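Urocanate hydratase (Paenibacillus sp. Soil724D2, PDB 7NED) probably catalyses the hydration of thiourocanate in bacterial ergothioneine catabolism, using bound NAD+ as its cofactor, and also binds urocanate. Local coordinates at residues A[13-19]-A[62-67]; A[335-341]-A[445-450]; A[341-347]-A[519-523]. All blocks are in the same frame, centred on the assembly; numbering follows the deposited sequence.

Overall arrangement
Interaction 1 lies far from the other two: its centre is about 39 Å from that of interaction 2 and about 35 Å from that of interaction 3. It is partly buried, joins two helix ends of the N-terminal region, and relies on salt bridges and side-chain bonds to backbone carbonyls. Interactions 2 and 3 are buried neighbours, with centres about 11 Å apart, and both use helix 335-344, one near its start and the other at its end. They share R341 and a water. Interaction 2 is polar, an arginine gripping loop carbonyls beside the NAD pocket, whereas interaction 3 is mostly apolar, with a tyrosine ring and small residues packed between helices.

Interaction 1 (A[13-19]-A[62-67]); sequences RCKGWRQ and LKELEE
K15 and E66 form a salt bridge, NZ to OE2 at 2.7 Å, in which the ammonium comes from above the carboxylate plane. The lysine chain runs extended beyond CG, long enough for the same NZ to reach E64 O at 3.0 Å, so one charge ties down both a side chain and the last turn of helix 52-64. Deeper in, Q19 donates from NE2 to L65 O at 2.9 Å, nearly in its own amide plane; a bend at chi2 (90°) turns the amide toward that carbonyl. An amide suits this buried place because it can satisfy a main-chain oxygen without bringing in a charge. R18 NH1 meets E67 OE1 at 2.8 Å on the anti side of the carboxylate, the two flat groups being turned 67° apart. C14, small enough to lie close against the other backbone, sets its CA 3.6 Å from K63 O. A water accepts from K15 N and donates to both L62 O and L65 O, joining the turn before one helix to the last turn of the other. In the second shell, D474 holds R18 NE and E69 OE1 accepts from E66 N. G16 stands at the N-cap position of helix 17-31, and the contact joins the beginning of that helix to the end of helix 52-64, just ahead of strand 69-74.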
loop_
_atom_site.group_PDB
_atom_site.type_symbol
_atom_site.label_atom_id
_atom_site.label_comp_id
_atom_site.label_asym_id
_atom_site.label_seq_id
_atom_site.Cartn_x
_atom_site.Cartn_y
_atom_site.Cartn_z
ATOM N N ARG A 13 27.315 19.046 -0.690
ATOM C CA ARG A 13 26.977 19.214 -2.090
ATOM C C ARG A 13 25.530 19.652 -2.280
ATOM O O ARG A 13 25.174 20.129 -3.360
ATOM C CB ARG A 13 27.220 17.908 -2.854
ATOM C CG ARG A 13 28.692 17.479 -2.710
ATOM C CD ARG A 13 28.844 16.057 -3.141
ATOM N NE ARG A 13 28.133 15.210 -2.204
ATOM C CZ ARG A 13 27.925 13.924 -2.416
ATOM N NH1 ARG A 13 28.372 13.380 -3.535
ATOM N NH2 ARG A 13 27.284 13.195 -1.515
ATOM N N CYS A 14 24.724 19.519 -1.246
ATOM C CA CYS A 14 23.315 19.858 -1.262
ATOM C C CYS A 14 23.107 21.122 -0.458
ATOM O O CYS A 14 24.045 21.676 0.122
ATOM C CB CYS A 14 22.485 18.722 -0.677
ATOM S SG CYS A 14 22.791 17.153 -1.474
ATOM N N LYS A 15 21.846 21.560 -0.408
ATOM C CA LYS A 15 21.519 22.788 0.287
ATOM C C LYS A 15 21.526 22.641 1.794
ATOM O O LYS A 15 21.605 23.659 2.487
ATOM C CB LYS A 15 20.148 23.300 -0.182
ATOM C CG LYS A 15 20.230 23.869 -1.597
ATOM C CD LYS A 15 18.959 24.412 -2.053
ATOM C CE LYS A 15 19.131 25.065 -3.420
ATOM N NZ LYS A 15 17.793 25.272 -4.031
ATOM N N GLY A 16 21.473 21.414 2.315
ATOM C CA GLY A 16 21.539 21.175 3.746
ATOM C C GLY A 16 21.944 19.744 4.039
ATOM O O GLY A 16 22.073 18.908 3.138
ATOM N N TRP A 17 22.133 19.461 5.318
ATOM C CA TRP A 17 22.639 18.149 5.718
ATOM C C TRP A 17 21.561 17.073 5.690
ATOM O O TRP A 17 21.879 15.887 5.558
ATOM C CB TRP A 17 23.247 18.211 7.123
ATOM C CG TRP A 17 24.737 18.386 7.037
ATOM C CD1 TRP A 17 25.441 19.533 7.284
ATOM C CD2 TRP A 17 25.703 17.398 6.621
ATOM N NE1 TRP A 17 26.798 19.316 7.054
ATOM C CE2 TRP A 17 26.978 18.018 6.648
ATOM C CE3 TRP A 17 25.615 16.047 6.253
ATOM C CZ2 TRP A 17 28.164 17.327 6.311
ATOM C CZ3 TRP A 17 26.815 15.360 5.908
ATOM C CH2 TRP A 17 28.049 16.010 5.949
ATOM N N ARG A 18 20.294 17.446 5.833
ATOM C CA ARG A 18 19.270 16.424 5.678
ATOM C C ARG A 18 19.267 15.915 4.250
ATOM O O ARG A 18 19.163 14.708 4.014
ATOM C CB ARG A 18 17.895 16.986 6.078
ATOM C CG ARG A 18 17.855 17.367 7.540
ATOM C CD ARG A 18 16.569 18.089 7.945
ATOM N NE ARG A 18 15.403 17.271 7.674
ATOM C CZ ARG A 18 14.153 17.738 7.660
ATOM N NH1 ARG A 18 13.922 19.031 7.908
ATOM N NH2 ARG A 18 13.142 16.915 7.401
ATOM N N GLN A 19 19.402 16.818 3.277
ATOM C CA GLN A 19 19.424 16.379 1.895
ATOM C C GLN A 19 20.724 15.631 1.604
ATOM O O GLN A 19 20.721 14.570 0.968
ATOM C CB GLN A 19 19.289 17.582 0.963
ATOM C CG GLN A 19 18.025 18.462 1.190
ATOM C CD GLN A 19 18.262 19.585 2.181
ATOM O OE1 GLN A 19 18.877 19.398 3.230
ATOM N NE2 GLN A 19 17.783 20.768 1.842
ATOM N N LEU A 62 18.376 15.959 -5.508
ATOM C CA LEU A 62 18.748 16.085 -4.104
ATOM C C LEU A 62 19.691 17.254 -3.868
ATOM O O LEU A 62 19.666 17.846 -2.789
ATOM C CB LEU A 62 19.422 14.796 -3.586
ATOM C CG LEU A 62 18.460 13.669 -3.205
ATOM C CD1 LEU A 62 19.221 12.375 -2.990
ATOM C CD2 LEU A 62 17.728 14.077 -1.960
ATOM N N LYS A 63 20.557 17.544 -4.824
ATOM C CA LYS A 63 21.493 18.652 -4.653
ATOM C C LYS A 63 20.790 20.022 -4.620
ATOM O O LYS A 63 21.301 20.904 -4.065
ATOM C CB LYS A 63 22.596 18.630 -5.683
ATOM C CG LYS A 63 23.547 17.473 -5.540
ATOM C CD LYS A 63 24.486 17.366 -6.723
ATOM C CE LYS A 63 25.410 16.198 -6.661
ATOM N NZ LYS A 63 26.199 15.995 -7.892
ATOM N N GLU A 64 19.608 20.130 -5.197
ATOM C CA GLU A 64 18.864 21.376 -5.213
ATOM C C GLU A 64 17.594 21.424 -4.342
ATOM O O GLU A 64 16.993 22.421 -4.212
ATOM C CB GLU A 64 18.518 21.763 -6.636
ATOM C CG GLU A 64 19.738 21.941 -7.526
ATOM C CD GLU A 64 19.378 21.966 -8.966
ATOM O OE1 GLU A 64 18.286 22.426 -9.283
ATOM O OE2 GLU A 64 20.142 21.468 -9.797
ATOM N N LEU A 65 17.228 20.308 -3.754
ATOM C CA LEU A 65 16.043 20.232 -2.942
ATOM C C LEU A 65 16.091 21.069 -1.663
ATOM O O LEU A 65 17.014 21.018 -0.959
ATOM C CB LEU A 65 15.767 18.777 -2.561
ATOM C CG LEU A 65 14.429 18.357 -1.974
ATOM C CD1 LEU A 65 13.358 18.353 -3.040
ATOM C CD2 LEU A 65 14.590 16.979 -1.387
ATOM N N GLU A 66 15.046 21.827 -1.430
ATOM C CA GLU A 66 14.928 22.609 -0.217
ATOM C C GLU A 66 14.288 21.777 0.877
ATOM O O GLU A 66 13.589 20.798 0.616
ATOM C CB GLU A 66 14.103 23.879 -0.462
ATOM C CG GLU A 66 14.605 24.688 -1.635
ATOM C CD GLU A 66 15.733 25.622 -1.249
ATOM O OE1 GLU A 66 16.124 25.659 -0.048
ATOM O OE2 GLU A 66 16.227 26.337 -2.148
ATOM N N GLU A 67 14.511 22.208 2.119
ATOM C CA GLU A 67 13.990 21.497 3.278
ATOM C C GLU A 67 12.466 21.432 3.301
ATOM O O GLU A 67 11.902 20.522 3.929
ATOM C CB GLU A 67 14.507 22.166 4.551
ATOM C CG GLU A 67 14.539 21.275 5.758
ATOM C CD GLU A 67 15.009 22.036 6.991
ATOM O OE1 GLU A 67 15.329 21.400 8.017
ATOM O OE2 GLU A 67 15.094 23.288 6.909
HETATM O O HOH W 1 19.550 20.150 -1.399
#

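Interaction 2 (A[335-341]-A[445-450]); sequences FTEAFLR and IMTERM. With NAD (nicotinamide-adenine-dinucleotide), chain C.
R341 on helix 335-344 reaches into the loop 445-450, which follows strand 428-441 and contributes I445 to the NAD pocket, and there its guanidinium collects main-chain carbonyls. NH2 donates to E448 O at 2.7 Å and to M446 O at 3.0 Å, both acceptors lying near the guanidinium plane, with N-H...O angles of 155° and 160°. NH1 adds weak bonds to E448 O and R449 O, while NE reaches M446 O through a water. CG lies opposite the backbone N (chi1 -171°), which sends the chain out from the helix, and the bend at chi3 swings the flat group across the loop. M450 SD sits over the centre of one guanidinium face, 3.9 Å from R341 CZ, and E337 CA lies over the other, so the group is sandwiched while its edges serve the carbonyls. One wide, pi-type turn earlier, T336 OG1 donates to I445 O from above the carbonyl plane in an unusually short bond of 2.5 Å, and its CG2 packs against M446 CA. F335 CE1 touches I445 CG2 at 4.0 Å; the same methyl lies 3.6 Å from NAD O7N, the carboxamide oxygen. At the outer end, E337 lies over one face of the R449 guanidinium, OE2 to NH2 3.4 Å, the oxygen well out of plane: an ion pair without a directed hydrogen bond. E448 turns its own carboxylate to R318. Arginine suits this place because its several N-H groups can together serve M446, E448 and R449 carbonyls of a loop whose only regular feature is the type I turn I445 to E448. Their partial negative charges would probably stabilise the buried cation, and its bonds in turn would tend to hold in place the loop that carries I445 to the nicotinamide.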
loop_
_atom_site.group_PDB
_atom_site.type_symbol
_atom_site.label_atom_id
_atom_site.label_comp_id
_atom_site.label_asym_id
_atom_site.label_seq_id
_atom_site.Cartn_x
_atom_site.Cartn_y
_atom_site.Cartn_z
ATOM N N PHE A 335 12.256 -18.442 10.713
ATOM C CA PHE A 335 12.999 -17.864 11.832
ATOM C C PHE A 335 12.195 -16.840 12.620
ATOM O O PHE A 335 12.528 -16.555 13.781
ATOM C CB PHE A 335 14.275 -17.222 11.320
ATOM C CG PHE A 335 14.067 -15.893 10.654
ATOM C CD1 PHE A 335 13.764 -15.815 9.305
ATOM C CD2 PHE A 335 14.244 -14.719 11.364
ATOM C CE1 PHE A 335 13.586 -14.589 8.690
ATOM C CE2 PHE A 335 14.099 -13.492 10.728
ATOM C CZ PHE A 335 13.765 -13.432 9.408
ATOM N N THR A 336 11.192 -16.232 11.997
ATOM C CA THR A 336 10.412 -15.216 12.675
ATOM C C THR A 336 9.544 -15.865 13.749
ATOM O O THR A 336 9.777 -15.691 14.953
ATOM C CB THR A 336 9.556 -14.464 11.645
ATOM O OG1 THR A 336 8.814 -15.425 10.883
ATOM C CG2 THR A 336 10.462 -13.656 10.691
ATOM N N GLU A 337 8.567 -16.651 13.325
ATOM C CA GLU A 337 7.665 -17.270 14.291
ATOM C C GLU A 337 8.447 -18.098 15.312
ATOM O O GLU A 337 8.092 -18.142 16.495
ATOM C CB GLU A 337 6.642 -18.153 13.559
ATOM C CG GLU A 337 5.600 -18.764 14.482
ATOM C CD GLU A 337 6.025 -20.085 15.134
ATOM O OE1 GLU A 337 7.074 -20.682 14.769
ATOM O OE2 GLU A 337 5.302 -20.506 16.065
ATOM N N ALA A 338 9.485 -18.795 14.866
ATOM C CA ALA A 338 10.140 -19.752 15.773
ATOM C C ALA A 338 11.123 -19.104 16.744
ATOM O O ALA A 338 11.270 -19.590 17.881
ATOM C CB ALA A 338 10.868 -20.828 14.977
ATOM N N PHE A 339 11.803 -18.041 16.341
ATOM C CA PHE A 339 12.883 -17.517 17.183
ATOM C C PHE A 339 12.769 -16.043 17.545
ATOM O O PHE A 339 13.027 -15.683 18.703
ATOM C CB PHE A 339 14.215 -17.775 16.488
ATOM C CG PHE A 339 14.391 -19.211 16.079
ATOM C CD1 PHE A 339 14.233 -20.235 17.012
ATOM C CD2 PHE A 339 14.626 -19.541 14.771
ATOM C CE1 PHE A 339 14.349 -21.570 16.644
ATOM C CE2 PHE A 339 14.773 -20.887 14.371
ATOM C CZ PHE A 339 14.635 -21.898 15.313
ATOM N N LEU A 340 12.401 -15.166 16.599
ATOM C CA LEU A 340 12.548 -13.743 16.885
ATOM C C LEU A 340 11.239 -13.037 17.237
ATOM O O LEU A 340 11.277 -11.897 17.703
ATOM C CB LEU A 340 13.205 -13.017 15.695
ATOM C CG LEU A 340 14.628 -13.475 15.326
ATOM C CD1 LEU A 340 15.157 -12.562 14.233
ATOM C CD2 LEU A 340 15.523 -13.504 16.531
ATOM N N ARG A 341 10.089 -13.680 17.079
ATOM C CA ARG A 341 8.843 -12.956 17.297
ATOM C C ARG A 341 8.708 -12.383 18.710
ATOM O O ARG A 341 8.098 -11.312 18.843
ATOM C CB ARG A 341 7.651 -13.853 16.949
ATOM C CG ARG A 341 6.282 -13.060 16.954
ATOM C CD ARG A 341 5.191 -13.862 16.257
ATOM N NE ARG A 341 5.399 -13.913 14.812
ATOM C CZ ARG A 341 4.860 -14.815 14.003
ATOM N NH1 ARG A 341 4.045 -15.749 14.500
ATOM N NH2 ARG A 341 5.065 -14.724 12.685
ATOM N N ILE A 445 7.156 -15.198 5.974
ATOM C CA ILE A 445 8.338 -14.731 6.678
ATOM C C ILE A 445 7.836 -14.011 7.920
ATOM O O ILE A 445 7.421 -14.651 8.893
ATOM C CB ILE A 445 9.244 -13.841 5.786
ATOM C CG1 ILE A 445 9.721 -14.615 4.567
ATOM C CG2 ILE A 445 10.479 -13.339 6.550
ATOM C CD1 ILE A 445 10.731 -13.871 3.706
ATOM N N MET A 446 7.786 -12.685 7.872
ATOM C CA MET A 446 7.523 -11.913 9.085
ATOM C C MET A 446 6.262 -12.359 9.805
ATOM O O MET A 446 6.257 -12.495 11.038
ATOM C CB MET A 446 7.406 -10.417 8.761
ATOM C CG MET A 446 7.187 -9.596 10.013
ATOM S SD MET A 446 8.769 -9.396 10.902
ATOM C CE MET A 446 8.369 -8.196 12.164
ATOM N N THR A 447 5.149 -12.527 9.065
ATOM C CA THR A 447 3.847 -12.727 9.694
ATOM C C THR A 447 3.273 -14.136 9.452
ATOM O O THR A 447 2.049 -14.333 9.350
ATOM C CB THR A 447 2.888 -11.623 9.230
ATOM O OG1 THR A 447 2.824 -11.584 7.798
ATOM C CG2 THR A 447 3.403 -10.263 9.722
ATOM N N GLU A 448 4.141 -15.138 9.399
ATOM C CA GLU A 448 3.685 -16.508 9.274
ATOM C C GLU A 448 3.094 -16.977 10.601
ATOM O O GLU A 448 3.725 -16.852 11.654
ATOM C CB GLU A 448 4.853 -17.405 8.871
ATOM C CG GLU A 448 4.422 -18.836 8.659
ATOM C CD GLU A 448 5.513 -19.655 8.013
ATOM O OE1 GLU A 448 6.208 -19.136 7.097
ATOM O OE2 GLU A 448 5.697 -20.814 8.428
ATOM N N ARG A 449 1.866 -17.492 10.554
ATOM C CA ARG A 449 1.209 -18.093 11.719
ATOM C C ARG A 449 1.103 -17.091 12.871
ATOM O O ARG A 449 1.531 -17.337 14.008
ATOM C CB ARG A 449 1.921 -19.385 12.130
ATOM C CG ARG A 449 1.748 -20.460 11.043
ATOM C CD ARG A 449 2.332 -21.822 11.364
ATOM N NE ARG A 449 2.229 -22.066 12.780
ATOM C CZ ARG A 449 3.232 -22.491 13.527
ATOM N NH1 ARG A 449 4.415 -22.716 12.976
ATOM N NH2 ARG A 449 3.039 -22.690 14.820
ATOM N N MET A 450 0.514 -15.938 12.569
ATOM C CA MET A 450 0.228 -14.997 13.631
ATOM C C MET A 450 -0.819 -15.607 14.551
ATOM O O MET A 450 -1.700 -16.352 14.103
ATOM C CB MET A 450 -0.316 -13.665 13.071
ATOM C CG MET A 450 0.681 -12.994 12.175
ATOM S SD MET A 450 2.057 -12.318 13.131
ATOM C CE MET A 450 1.267 -10.903 13.883
HETATM P PA NAD C . 22.712 -12.271 -2.910
HETATM O O1A NAD C . 22.032 -12.680 -4.214
HETATM O O2A NAD C . 23.686 -11.176 -2.747
HETATM O O5B NAD C . 23.670 -13.630 -2.581
HETATM C C5B NAD C . 23.052 -14.831 -2.816
HETATM C C4B NAD C . 24.247 -15.891 -2.744
HETATM O O4B NAD C . 23.823 -17.202 -2.997
HETATM C C3B NAD C . 25.187 -15.455 -3.914
HETATM O O3B NAD C . 26.472 -15.342 -3.461
HETATM C C2B NAD C . 25.047 -16.641 -4.917
HETATM O O2B NAD C . 26.236 -16.972 -5.536
HETATM C C1B NAD C . 24.771 -17.767 -3.925
HETATM N N9A NAD C . 24.059 -18.915 -4.489
HETATM C C8A NAD C . 23.031 -18.948 -5.425
HETATM N N7A NAD C . 22.627 -20.162 -5.706
HETATM C C5A NAD C . 23.403 -20.982 -4.898
HETATM C C6A NAD C . 23.465 -22.384 -4.736
HETATM N N6A NAD C . 22.642 -23.211 -5.421
HETATM N N1A NAD C . 24.348 -22.927 -3.852
HETATM C C2A NAD C . 25.165 -22.050 -3.217
HETATM N N3A NAD C . 25.223 -20.710 -3.270
HETATM C C4A NAD C . 24.318 -20.206 -4.136
HETATM O O3 NAD C . 21.480 -12.384 -1.947
HETATM P PN NAD C . 21.566 -11.786 -0.471
HETATM O O1N NAD C . 21.430 -10.311 -0.229
HETATM O O2N NAD C . 22.584 -12.609 0.290
HETATM O O5D NAD C . 20.108 -12.337 0.264
HETATM C C5D NAD C . 19.946 -13.765 0.209
HETATM C C4D NAD C . 18.579 -14.114 0.729
HETATM O O4D NAD C . 18.317 -13.465 1.959
HETATM C C3D NAD C . 17.593 -13.401 -0.336
HETATM O O3D NAD C . 16.494 -14.243 -0.662
HETATM C C2D NAD C . 17.060 -12.139 0.437
HETATM O O2D NAD C . 15.759 -11.793 0.188
HETATM C C1D NAD C . 17.023 -12.945 1.774
HETATM N N1N NAD C . 16.621 -12.231 2.994
HETATM C C2N NAD C . 15.275 -11.925 2.966
HETATM C C3N NAD C . 14.660 -11.311 4.045
HETATM C C7N NAD C . 13.174 -10.959 3.883
HETATM O O7N NAD C . 12.387 -10.842 4.821
HETATM N N7N NAD C . 12.726 -10.692 2.600
HETATM C C4N NAD C . 15.465 -11.045 5.161
HETATM C C5N NAD C . 16.816 -11.389 5.151
HETATM C C6N NAD C . 17.403 -12.018 4.040
HETATM O O HOH W 2 6.849 -11.708 13.624
#

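Interaction 3 (A[341-347]-A[519-523]); sequences RPLFARA and GVLRY
The end of helix 335-344 turns back through a type I beta turn, F344 to A347, alongside helix 502-525, with CA atoms as near as 5.2 Å at A347 and G519. The turn belongs to a Schellman motif: A347, with positive phi (60°), is its C-prime residue, and A347 N bonds to F344 O. So close an approach favours small residues at A347 and G519. A347 CB meets V520 CG2 at 3.7 Å, and G519 suits the place, because a CB there would come tightly against that alanine methyl. V520 packs beside the turn, its CG2 also lying against R346 O. R346 itself points its charge elsewhere, to E534 and D533 on helix 529-538. Y523 carries the rest of the contact. Its CB packs on A345 CA at 3.7 Å, and CG stands opposite the carbonyl carbon (chi1 -76°), which lays the ring along the helix end. F344 CB and A345 N lie over one face, while R522 CD covers the opposite one; R341 CG approaches CE1 obliquely at 4.0 Å. An aromatic ring suits this seam, being flat enough to slip between backbone and neighbouring side chains while taking its hydroxyl to polar company. With only an alanine in place of Y523, the ring's packing against F344 and A345 would probably be lost, and the water beside R341 left without one of its partners. M446 and A437 border the same tyrosine. At its far end, Y523 OH lies 2.8 Å from the water that accepts from R341 NE.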
loop_
_atom_site.group_PDB
_atom_site.type_symbol
_atom_site.label_atom_id
_atom_site.label_comp_id
_atom_site.label_asym_id
_atom_site.label_seq_id
_atom_site.Cartn_x
_atom_site.Cartn_y
_atom_site.Cartn_z
ATOM N N ARG A 341 10.089 -13.680 17.079
ATOM C CA ARG A 341 8.843 -12.956 17.297
ATOM C C ARG A 341 8.708 -12.383 18.710
ATOM O O ARG A 341 8.098 -11.312 18.843
ATOM C CB ARG A 341 7.651 -13.853 16.949
ATOM C CG ARG A 341 6.282 -13.060 16.954
ATOM C CD ARG A 341 5.191 -13.862 16.257
ATOM N NE ARG A 341 5.399 -13.913 14.812
ATOM C CZ ARG A 341 4.860 -14.815 14.003
ATOM N NH1 ARG A 341 4.045 -15.749 14.500
ATOM N NH2 ARG A 341 5.065 -14.724 12.685
ATOM N N PRO A 342 9.257 -12.979 19.773
ATOM C CA PRO A 342 9.169 -12.300 21.075
ATOM C C PRO A 342 9.849 -10.950 21.073
ATOM O O PRO A 342 9.421 -10.061 21.816
ATOM C CB PRO A 342 9.859 -13.288 22.028
ATOM C CG PRO A 342 9.575 -14.607 21.405
ATOM C CD PRO A 342 9.724 -14.368 19.927
ATOM N N LEU A 343 10.891 -10.752 20.245
ATOM C CA LEU A 343 11.478 -9.424 20.118
ATOM C C LEU A 343 10.550 -8.490 19.338
ATOM O O LEU A 343 10.269 -7.358 19.757
ATOM C CB LEU A 343 12.823 -9.552 19.411
ATOM C CG LEU A 343 13.879 -10.400 20.164
ATOM C CD1 LEU A 343 15.129 -10.529 19.341
ATOM C CD2 LEU A 343 14.178 -9.743 21.512
ATOM N N PHE A 344 10.089 -8.939 18.173
ATOM C CA PHE A 344 9.188 -8.118 17.381
ATOM C C PHE A 344 7.971 -7.686 18.192
ATOM O O PHE A 344 7.463 -6.571 18.012
ATOM C CB PHE A 344 8.740 -8.885 16.128
ATOM C CG PHE A 344 9.879 -9.278 15.211
ATOM C CD1 PHE A 344 10.985 -8.458 15.064
ATOM C CD2 PHE A 344 9.827 -10.456 14.484
ATOM C CE1 PHE A 344 12.021 -8.808 14.199
ATOM C CE2 PHE A 344 10.859 -10.805 13.611
ATOM C CZ PHE A 344 11.966 -9.979 13.495
ATOM N N ALA A 345 7.509 -8.539 19.107
ATOM C CA ALA A 345 6.314 -8.239 19.878
ATOM C C ALA A 345 6.508 -7.042 20.797
ATOM O O ALA A 345 5.516 -6.410 21.190
ATOM C CB ALA A 345 5.886 -9.470 20.667
ATOM N N ARG A 346 7.747 -6.670 21.093
ATOM C CA ARG A 346 8.040 -5.445 21.826
ATOM C C ARG A 346 8.648 -4.393 20.930
ATOM O O ARG A 346 9.198 -3.396 21.428
ATOM C CB ARG A 346 8.978 -5.728 23.014
ATOM C CG ARG A 346 8.439 -6.707 24.039
ATOM C CD ARG A 346 9.303 -6.751 25.333
ATOM N NE ARG A 346 8.756 -7.753 26.263
ATOM C CZ ARG A 346 7.968 -7.483 27.306
ATOM N NH1 ARG A 346 7.654 -6.233 27.616
ATOM N NH2 ARG A 346 7.509 -8.476 28.060
ATOM N N ALA A 347 8.588 -4.609 19.615
ATOM C CA ALA A 347 9.172 -3.709 18.622
ATOM C C ALA A 347 10.675 -3.564 18.827
ATOM O O ALA A 347 11.258 -2.541 18.472
ATOM C CB ALA A 347 8.491 -2.330 18.624
ATOM N N GLY A 519 4.446 -0.586 16.068
ATOM C CA GLY A 519 4.933 -1.955 16.102
ATOM C C GLY A 519 4.428 -2.739 17.298
ATOM O O GLY A 519 3.934 -3.864 17.153
ATOM N N VAL A 520 4.539 -2.158 18.500
ATOM C CA VAL A 520 4.001 -2.843 19.683
ATOM C C VAL A 520 2.505 -3.071 19.528
ATOM O O VAL A 520 1.992 -4.151 19.824
ATOM C CB VAL A 520 4.287 -2.055 20.968
ATOM C CG1 VAL A 520 3.665 -2.814 22.160
ATOM C CG2 VAL A 520 5.795 -1.893 21.137
ATOM N N LEU A 521 1.780 -2.049 19.087
ATOM C CA LEU A 521 0.330 -2.219 19.019
ATOM C C LEU A 521 -0.064 -3.247 17.978
ATOM O O LEU A 521 -1.093 -3.914 18.140
ATOM C CB LEU A 521 -0.384 -0.897 18.733
ATOM C CG LEU A 521 -0.321 0.184 19.802
ATOM C CD1 LEU A 521 -1.378 1.239 19.570
ATOM C CD2 LEU A 521 -0.554 -0.476 21.177
ATOM N N ARG A 522 0.722 -3.399 16.900
ATOM C CA ARG A 522 0.368 -4.409 15.903
ATOM C C ARG A 522 0.384 -5.808 16.512
ATOM O O ARG A 522 -0.495 -6.628 16.223
ATOM C CB ARG A 522 1.326 -4.329 14.703
ATOM C CG ARG A 522 0.916 -5.172 13.535
ATOM C CD ARG A 522 1.562 -6.577 13.579
ATOM N NE ARG A 522 1.005 -7.363 12.499
ATOM C CZ ARG A 522 -0.150 -8.009 12.577
ATOM N NH1 ARG A 522 -0.862 -7.974 13.705
ATOM N NH2 ARG A 522 -0.603 -8.689 11.524
ATOM N N TYR A 523 1.402 -6.114 17.326
ATOM C CA TYR A 523 1.462 -7.406 17.995
ATOM C C TYR A 523 0.496 -7.458 19.173
ATOM O O TYR A 523 -0.088 -8.510 19.439
ATOM C CB TYR A 523 2.921 -7.733 18.420
ATOM C CG TYR A 523 3.661 -8.152 17.183
ATOM C CD1 TYR A 523 3.658 -9.477 16.784
ATOM C CD2 TYR A 523 4.201 -7.196 16.310
ATOM C CE1 TYR A 523 4.235 -9.870 15.580
ATOM C CE2 TYR A 523 4.779 -7.581 15.097
ATOM C CZ TYR A 523 4.781 -8.916 14.739
ATOM O OH TYR A 523 5.357 -9.337 13.557
HETATM O O HOH W 2 6.849 -11.708 13.624
#